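Side-chain contacts in D-aminoacid aminotransferase-like PLP-dependent enzyme (Haemophilus somnus, PDB 3CEB), which probably acts as a pyridoxal-phosphate-dependent lyase on 4-amino-4-deoxychorismate, having the fold of the class IV aminotransferases: residues K30-F35 with I68-H73; A47-K52 with Y75-F80; N138-Q143 with K167-R172. All blocks are in the same frame, centred on the assembly; numbering follows the deposited sequence.

Contact 1. Residues K30-F35 with I68-H73; sequences KSLLKF and IDYNHH. With SO4 (sulfate ion), chain B.
Tyr70 illustrates how a single aromatic side chain can bridge the gap between a sheet and a helix laid against it, because its long axis runs outward from the strand and its hydroxyl end reaches Ser31 while one ring edge meets Leu32. The ring is sent that way by a chi1 of 59°, which sets CG between the backbone N and the carbonyl carbon. At the far end, Tyr70 OH stands 3.3 Å from Ser31 CB, whereas the serine hydroxyl is turned elsewhere and bonds to the carbonyl of Arg27, one turn back in the same helix. The meeting of the two residues is thus one of a phenol oxygen against a methylene.

Leu32 approaches the ring from its rim. With CG beside the backbone N (chi1 -74°), its CD2 methyl lies near the ring plane, 3.8 Å from Tyr70 CE2, and also rests 3.9 Å from Asn71 O.

Beyond the strand, Asn71 closes an Asx turn: its OD1 accepts from His73 N at 3.0 Å and from the backbone N of Asp74, while its ND2 is held by the carbonyl of Gln4. A sulfate, probably from the crystallisation liquor, sits beside this turn. His72 N donates to sulfate O1 at 3.1 Å, and Tyr36 OH binds the same ion.

Around this contact, the Tyr70 ring meets Tyr28 of helix 21-35 edge-to-face and touches Leu7 of strand 7-14 and Tyr75 of strand 75-82, at the end of the strand that lies between those two.

Contact 2. Residues A47-K52 with Y75-F80; sequences AKIIAK and YVLQCF
Ile49 and Tyr75 approach from opposite directions, the isoleucine descending from the helix while the phenol rises from the strand, and the methyl settles on the ring face in a clear example of a CH-pi contact. Ile49 CD1 lies over the middle of that face, 3.7 Å from the centroid and only 10° from the ring normal. An extended chain produces this pose, for with CD1 anti to CA the terminal methyl is carried as far from the helix as the side chain allows. The other branch adds width, since Ile49 CG2 comes to 3.8 Å from Tyr75 CE1, so CD1 sits over the centre while CG2 lies beyond the rim on the CE1 side.

The aliphatic contacts are looser. Ile50 points its CB away from the strand, yet the bend of its chain at chi2 (-55°) swings CD1 round to within 4.1 Å of Leu77 CD1, the two side chains crossing at about a right angle. Leu77 offers its second methyl to the other isoleucine, with CD2 4.3 Å from Ile49 CG2. Leu77 therefore sits between two successive residues of the helix.

Polar interaction is confined to the margin and is mediated by water. One molecule accepts from Lys52 NZ at 2.8 Å and lies 2.9 Å from Tyr75 OH, tying the residue that follows the helix to the phenol without direct contact between them.

Phe44 meets the Tyr75 ring edge-to-face, and His53 touches Leu77, enlarging the patch. Helix 47-51 and strand 75-80 run 44° apart, the strand being at one edge of its antiparallel sheet, an arrangement consistent with the alpha/beta N-terminal domain of fold-type IV PLP enzymes.

Contact 3. Residues N138-Q143 with K167-R172; sequences NLIFRQ and KKIIAR
Two isoleucines, Ile140 and Ile169, make the closely fitted end of this contact. Ile140 CG2 and Ile169 CD1 are 4.1 Å apart, and the side chains cross at about a right angle, so a branch methyl from the one receives the end methyl of the other. Ile169 manages the reach with an extended chain, its chi2 of -173° carrying CD1 outward, whereas Ile140 uses the short branch near its own backbone. Both residues are buried: Leu163 and Leu164 of helix 158-165 close on Ile169, while Trp147, Ile188 and Leu194 pack on Ile140.

The two segments are not neighbours in the sheet. Strand 146-150 runs between them, antiparallel to strand 138-143 and parallel to strand 170-172, and helix 158-165 connects the latter pair as a beta-alpha-beta crossover. That helix ends in a Schellman motif, in which Lys167 takes positive phi, and the chain then turns back past Ile169 to the outer strand. From Ile140 to Gln143 and from Ile169 to Arg172 the chain directions are 83° apart, and side chains, rather than backbones, span the distance.

Toward solvent the fit becomes slack. Gln143 and Arg172, both partly exposed, also cross at about a right angle, joined by a weak hydrogen bond from Arg172 NH2 to Gln143 OE1 at 3.5 Å. The amide oxygen lies at the edge of the guanidinium, in its plane and also about 3.5 Å from Arg172 NH1, while the amide and guanidinium planes are 44° apart. The opposite end of the amide is held from elsewhere: Gln143 NE2 bonds to Gln181. On the arginine side, Tyr182 and Ile148 touch the Arg172 side chain.

Contacts 1 and 2 belong together. Their centres are 15 Å apart, their segments alternate along the chain, and they meet through neighbouring strands 63-70 and 75-82, where Asp69 O lies 2.9 Å from Val76 N in a probable hydrogen bond. Helix 21-35 and helix 46-51 thus dock on one antiparallel sheet. Contact 3 comes later in the chain, in a different, mixed sheet on the far side of the chain's centre, 28 Å from contact 1 and 30 Å from contact 2 between centres. Lys103, which carries pyridoxal phosphate as a Schiff base, falls between the two groups in sequence, consistent with the two-part build of class IV aminotransferases.

Contact 1. Residues K30-F35 with I68-H73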
# COMPACT_ATOMS: atom_id res chain seq x y z
N LYS A 30 0.73 -14.44 3.42
CA LYS A 30 -0.36 -14.20 4.40
C LYS A 30 -1.66 -14.16 3.57
O LYS A 30 -2.67 -14.73 3.91
CB LYS A 30 -0.09 -12.86 5.08
CG LYS A 30 -0.38 -12.65 6.54
CD LYS A 30 0.69 -11.57 7.10
N SER A 31 -1.57 -13.54 2.41
CA SER A 31 -2.71 -13.35 1.56
C SER A 31 -3.14 -14.65 0.93
O SER A 31 -4.32 -14.97 0.92
CB SER A 31 -2.37 -12.31 0.50
OG SER A 31 -2.15 -11.06 1.15
N LEU A 32 -2.18 -15.42 0.46
CA LEU A 32 -2.49 -16.74 -0.09
C LEU A 32 -3.20 -17.59 0.98
O LEU A 32 -4.18 -18.26 0.70
CB LEU A 32 -1.23 -17.43 -0.61
CG LEU A 32 -0.62 -16.93 -1.92
CD1 LEU A 32 0.63 -17.74 -2.25
CD2 LEU A 32 -1.61 -16.99 -3.04
N LEU A 33 -2.70 -17.55 2.20
CA LEU A 33 -3.32 -18.30 3.30
C LEU A 33 -4.74 -17.85 3.65
O LEU A 33 -5.60 -18.66 3.96
CB LEU A 33 -2.45 -18.23 4.56
CG LEU A 33 -1.13 -18.98 4.43
CD1 LEU A 33 -0.14 -18.62 5.59
CD2 LEU A 33 -1.43 -20.46 4.37
N LYS A 34 -5.00 -16.56 3.63
CA LYS A 34 -6.34 -16.08 3.96
C LYS A 34 -7.32 -16.35 2.80
O LYS A 34 -8.38 -16.91 3.01
CB LYS A 34 -6.33 -14.58 4.29
CG LYS A 34 -7.69 -14.08 4.73
CD LYS A 34 -7.75 -12.54 4.87
CE LYS A 34 -9.08 -12.06 5.50
NZ LYS A 34 -8.94 -10.67 6.07
N PHE A 35 -6.93 -15.99 1.59
CA PHE A 35 -7.80 -16.04 0.40
C PHE A 35 -8.03 -17.46 -0.11
O PHE A 35 -9.07 -17.75 -0.69
CB PHE A 35 -7.16 -15.20 -0.73
CG PHE A 35 -8.11 -14.83 -1.84
CD1 PHE A 35 -8.95 -13.73 -1.73
CD2 PHE A 35 -8.13 -15.53 -3.02
CE1 PHE A 35 -9.81 -13.36 -2.75
CE2 PHE A 35 -8.99 -15.16 -4.04
CZ PHE A 35 -9.82 -14.07 -3.90
N ILE A 68 2.86 -7.17 -9.53
CA ILE A 68 2.66 -8.57 -9.71
C ILE A 68 1.23 -8.92 -9.33
O ILE A 68 0.89 -8.88 -8.15
CB ILE A 68 3.61 -9.43 -8.89
CG1 ILE A 68 5.08 -9.13 -9.27
CG2 ILE A 68 3.29 -10.92 -9.13
CD1 ILE A 68 6.14 -9.86 -8.38
N ASP A 69 0.40 -9.24 -10.32
CA ASP A 69 -0.93 -9.70 -10.03
C ASP A 69 -0.85 -11.23 -9.91
O ASP A 69 -0.15 -11.87 -10.69
CB ASP A 69 -1.90 -9.33 -11.14
CG ASP A 69 -2.27 -7.86 -11.16
OD1 ASP A 69 -1.46 -7.01 -11.58
OD2 ASP A 69 -3.43 -7.56 -10.78
N TYR A 70 -1.53 -11.84 -8.95
CA TYR A 70 -1.46 -13.29 -8.82
C TYR A 70 -2.77 -13.95 -8.42
O TYR A 70 -3.72 -13.27 -8.00
CB TYR A 70 -0.39 -13.68 -7.81
CG TYR A 70 -0.64 -13.10 -6.44
CD1 TYR A 70 -0.31 -11.81 -6.15
CD2 TYR A 70 -1.22 -13.86 -5.45
CE1 TYR A 70 -0.54 -11.27 -4.86
CE2 TYR A 70 -1.46 -13.34 -4.16
CZ TYR A 70 -1.13 -12.06 -3.86
OH TYR A 70 -1.37 -11.58 -2.58
N ASN A 71 -2.80 -15.27 -8.61
CA ASN A 71 -3.82 -16.10 -8.03
C ASN A 71 -3.17 -17.25 -7.34
O ASN A 71 -2.00 -17.16 -6.95
CB ASN A 71 -4.86 -16.59 -9.01
CG ASN A 71 -4.28 -17.19 -10.23
OD1 ASN A 71 -3.36 -17.97 -10.20
ND2 ASN A 71 -4.84 -16.81 -11.34
N HIS A 72 -3.88 -18.36 -7.16
CA HIS A 72 -3.26 -19.50 -6.42
C HIS A 72 -2.18 -20.24 -7.18
O HIS A 72 -1.44 -21.02 -6.59
CB HIS A 72 -4.29 -20.50 -5.88
CG HIS A 72 -4.63 -21.62 -6.82
ND1 HIS A 72 -5.64 -21.53 -7.74
CD2 HIS A 72 -4.15 -22.88 -6.91
CE1 HIS A 72 -5.74 -22.68 -8.38
NE2 HIS A 72 -4.86 -23.52 -7.89
N HIS A 73 -2.03 -20.01 -8.48
CA HIS A 73 -1.03 -20.79 -9.19
C HIS A 73 -0.25 -20.08 -10.31
O HIS A 73 0.57 -20.69 -10.95
CB HIS A 73 -1.72 -21.99 -9.82
CG HIS A 73 -2.50 -21.62 -11.02
ND1 HIS A 73 -2.06 -21.89 -12.31
CD2 HIS A 73 -3.65 -20.93 -11.14
CE1 HIS A 73 -2.94 -21.40 -13.17
NE2 HIS A 73 -3.91 -20.80 -12.49
S SO4 B . -7.89 -18.56 -8.45
O1 SO4 B . -6.66 -19.27 -8.05
O2 SO4 B . -9.05 -19.17 -7.85
O3 SO4 B . -7.98 -17.17 -8.03
O4 SO4 B . -7.93 -18.64 -9.90

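Contact 2. Residues A47-K52 with Y75-F80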
# COMPACT_ATOMS: atom_id res chain seq x y z
N ALA A 47 11.20 -12.30 -4.91
CA ALA A 47 12.53 -11.72 -5.13
C ALA A 47 13.12 -12.31 -6.40
O ALA A 47 13.69 -11.59 -7.22
CB ALA A 47 13.47 -11.98 -3.94
N LYS A 48 12.97 -13.61 -6.58
CA LYS A 48 13.52 -14.28 -7.78
C LYS A 48 12.87 -13.80 -9.09
O LYS A 48 13.55 -13.67 -10.09
CB LYS A 48 13.40 -15.77 -7.70
CG LYS A 48 14.27 -16.40 -6.64
CD LYS A 48 14.48 -17.93 -6.87
CE LYS A 48 15.18 -18.59 -5.67
NZ LYS A 48 15.45 -20.02 -5.95
N ILE A 49 11.57 -13.54 -9.06
CA ILE A 49 10.84 -13.09 -10.22
C ILE A 49 11.39 -11.76 -10.70
O ILE A 49 11.60 -11.54 -11.88
CB ILE A 49 9.33 -12.93 -9.93
CG1 ILE A 49 8.71 -14.31 -9.76
CG2 ILE A 49 8.62 -12.23 -11.13
CD1 ILE A 49 7.25 -14.31 -9.28
N ILE A 50 11.66 -10.89 -9.75
CA ILE A 50 12.13 -9.55 -10.06
C ILE A 50 13.58 -9.60 -10.54
O ILE A 50 13.93 -9.10 -11.60
CB ILE A 50 12.06 -8.65 -8.80
CG1 ILE A 50 10.59 -8.47 -8.40
CG2 ILE A 50 12.74 -7.31 -9.02
CD1 ILE A 50 9.76 -7.93 -9.49
N ALA A 51 14.41 -10.21 -9.70
CA ALA A 51 15.85 -10.29 -9.94
C ALA A 51 16.13 -10.74 -11.34
O ALA A 51 17.06 -10.22 -11.98
CB ALA A 51 16.56 -11.23 -8.93
N LYS A 52 15.34 -11.71 -11.84
CA LYS A 52 15.65 -12.28 -13.16
C LYS A 52 15.25 -11.34 -14.32
O LYS A 52 15.62 -11.59 -15.47
CB LYS A 52 15.17 -13.72 -13.35
CG LYS A 52 13.69 -14.01 -13.37
CD LYS A 52 13.55 -15.55 -13.35
CE LYS A 52 12.09 -16.03 -13.18
NZ LYS A 52 12.05 -17.53 -13.23
N TYR A 75 0.99 -15.87 -12.04
CA TYR A 75 1.21 -14.46 -11.76
C TYR A 75 1.48 -13.78 -13.09
O TYR A 75 1.73 -14.44 -14.10
CB TYR A 75 2.39 -14.27 -10.79
CG TYR A 75 3.72 -14.56 -11.43
CD1 TYR A 75 4.39 -13.58 -12.15
CD2 TYR A 75 4.28 -15.84 -11.38
CE1 TYR A 75 5.63 -13.84 -12.78
CE2 TYR A 75 5.50 -16.14 -12.04
CZ TYR A 75 6.19 -15.12 -12.73
OH TYR A 75 7.40 -15.38 -13.36
N VAL A 76 1.35 -12.47 -13.09
CA VAL A 76 1.73 -11.62 -14.20
C VAL A 76 2.54 -10.46 -13.61
O VAL A 76 2.16 -9.82 -12.59
CB VAL A 76 0.49 -11.09 -14.98
CG1 VAL A 76 0.89 -10.04 -15.97
CG2 VAL A 76 -0.21 -12.23 -15.73
N LEU A 77 3.68 -10.22 -14.22
CA LEU A 77 4.53 -9.09 -13.86
C LEU A 77 4.39 -8.09 -14.94
O LEU A 77 4.38 -8.43 -16.09
CB LEU A 77 5.99 -9.47 -13.78
CG LEU A 77 6.99 -8.32 -13.69
CD1 LEU A 77 6.90 -7.54 -12.35
CD2 LEU A 77 8.36 -8.90 -13.87
N GLN A 78 4.27 -6.85 -14.51
CA GLN A 78 4.17 -5.67 -15.36
C GLN A 78 5.02 -4.54 -14.80
O GLN A 78 4.98 -4.26 -13.62
CB GLN A 78 2.75 -5.18 -15.38
CG GLN A 78 1.85 -5.92 -16.31
CD GLN A 78 0.47 -5.34 -16.27
OE1 GLN A 78 -0.24 -5.50 -15.28
NE2 GLN A 78 0.09 -4.64 -17.32
N CYS A 79 5.78 -3.87 -15.65
CA CYS A 79 6.66 -2.83 -15.15
C CYS A 79 6.40 -1.56 -15.83
O CYS A 79 6.25 -1.56 -17.03
CB CYS A 79 8.09 -3.24 -15.41
SG CYS A 79 8.40 -4.97 -15.01
N PHE A 80 6.34 -0.48 -15.08
CA PHE A 80 6.13 0.86 -15.68
C PHE A 80 7.15 1.85 -15.14
O PHE A 80 7.59 1.72 -14.00
CB PHE A 80 4.76 1.43 -15.31
CG PHE A 80 3.63 0.51 -15.52
CD1 PHE A 80 3.35 -0.47 -14.60
CD2 PHE A 80 2.81 0.65 -16.62
CE1 PHE A 80 2.30 -1.33 -14.79
CE2 PHE A 80 1.74 -0.20 -16.82
CZ PHE A 80 1.48 -1.18 -15.92
O HOH W 1 9.39 -17.29 -12.55

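Contact 3. Residues N138-Q143 with K167-R172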
# COMPACT_ATOMS: atom_id res chain seq x y z
N ASN A 138 -1.47 3.91 2.98
CA ASN A 138 -1.77 4.21 4.35
C ASN A 138 -1.52 5.71 4.63
O ASN A 138 -0.98 6.44 3.80
CB ASN A 138 -0.94 3.33 5.31
CG ASN A 138 -1.23 1.85 5.15
OD1 ASN A 138 -0.34 1.07 4.79
ND2 ASN A 138 -2.48 1.45 5.41
N LEU A 139 -1.86 6.15 5.84
CA LEU A 139 -1.66 7.55 6.21
C LEU A 139 -0.83 7.72 7.48
O LEU A 139 -0.82 6.86 8.37
CB LEU A 139 -3.02 8.26 6.33
CG LEU A 139 -3.87 8.40 5.07
CD1 LEU A 139 -5.27 8.77 5.49
CD2 LEU A 139 -3.32 9.37 4.01
N ILE A 140 -0.10 8.84 7.51
CA ILE A 140 0.74 9.22 8.64
C ILE A 140 0.44 10.68 8.98
O ILE A 140 0.13 11.49 8.12
CB ILE A 140 2.26 8.98 8.40
CG1 ILE A 140 2.81 9.84 7.25
CG2 ILE A 140 2.53 7.53 8.10
CD1 ILE A 140 4.36 9.77 7.11
N PHE A 141 0.54 10.98 10.26
CA PHE A 141 0.13 12.26 10.79
C PHE A 141 1.21 12.79 11.69
O PHE A 141 1.73 12.08 12.52
CB PHE A 141 -1.16 12.07 11.57
CG PHE A 141 -2.29 11.54 10.73
CD1 PHE A 141 -2.48 10.18 10.57
CD2 PHE A 141 -3.15 12.40 10.05
CE1 PHE A 141 -3.51 9.70 9.74
CE2 PHE A 141 -4.19 11.94 9.25
CZ PHE A 141 -4.36 10.58 9.08
N ARG A 142 1.58 14.05 11.53
CA ARG A 142 2.69 14.57 12.29
C ARG A 142 2.25 15.16 13.61
O ARG A 142 1.31 15.89 13.68
CB ARG A 142 3.49 15.59 11.47
CG ARG A 142 4.85 15.91 12.08
CD ARG A 142 5.73 16.75 11.13
NE ARG A 142 5.14 18.05 10.76
CZ ARG A 142 5.04 19.11 11.57
NH1 ARG A 142 5.46 19.04 12.84
NH2 ARG A 142 4.48 20.24 11.13
N GLN A 143 2.94 14.79 14.67
CA GLN A 143 2.68 15.34 15.98
C GLN A 143 3.99 15.52 16.68
O GLN A 143 4.78 14.59 16.83
CB GLN A 143 1.80 14.41 16.80
CG GLN A 143 1.27 15.07 18.01
CD GLN A 143 0.26 14.21 18.70
OE1 GLN A 143 0.62 13.16 19.21
NE2 GLN A 143 -1.01 14.64 18.72
N LYS A 167 10.88 1.75 13.52
CA LYS A 167 10.46 2.79 14.46
C LYS A 167 10.44 4.18 13.84
O LYS A 167 10.54 5.15 14.57
CB LYS A 167 11.38 2.89 15.68
CG LYS A 167 11.64 1.61 16.42
CD LYS A 167 10.40 0.97 17.00
CE LYS A 167 10.76 -0.38 17.63
NZ LYS A 167 12.03 -0.27 18.42
N LYS A 168 10.33 4.32 12.53
CA LYS A 168 10.30 5.66 11.94
C LYS A 168 8.87 6.26 12.05
O LYS A 168 8.67 7.48 11.95
CB LYS A 168 10.85 5.65 10.50
CG LYS A 168 12.37 5.38 10.38
CD LYS A 168 12.89 5.46 8.90
CE LYS A 168 14.42 5.21 8.74
N ILE A 169 7.88 5.40 12.24
CA ILE A 169 6.53 5.84 12.58
C ILE A 169 6.01 5.02 13.78
O ILE A 169 6.65 4.04 14.21
CB ILE A 169 5.55 5.78 11.38
CG1 ILE A 169 5.20 4.33 10.99
CG2 ILE A 169 6.16 6.49 10.19
CD1 ILE A 169 4.36 4.21 9.68
N ILE A 170 4.86 5.43 14.30
CA ILE A 170 4.31 4.91 15.56
C ILE A 170 2.86 4.61 15.32
O ILE A 170 2.17 5.37 14.63
CB ILE A 170 4.54 5.92 16.69
CG1 ILE A 170 5.97 5.77 17.18
CG2 ILE A 170 3.64 5.73 17.91
CD1 ILE A 170 6.36 6.78 18.25
N ALA A 171 2.39 3.47 15.82
CA ALA A 171 0.99 3.05 15.59
C ALA A 171 0.11 3.49 16.75
O ALA A 171 0.46 3.37 17.90
CB ALA A 171 0.90 1.56 15.36
N ARG A 172 -1.03 4.06 16.43
CA ARG A 172 -1.98 4.51 17.43
C ARG A 172 -3.39 4.59 16.92
O ARG A 172 -3.63 4.89 15.76
CB ARG A 172 -1.64 5.91 17.94
CG ARG A 172 -0.34 6.06 18.69
CD ARG A 172 -0.64 7.01 19.84
NE ARG A 172 0.43 7.94 20.23
CZ ARG A 172 0.45 9.24 19.91
NH1 ARG A 172 -0.51 9.80 19.16
NH2 ARG A 172 1.44 10.00 20.33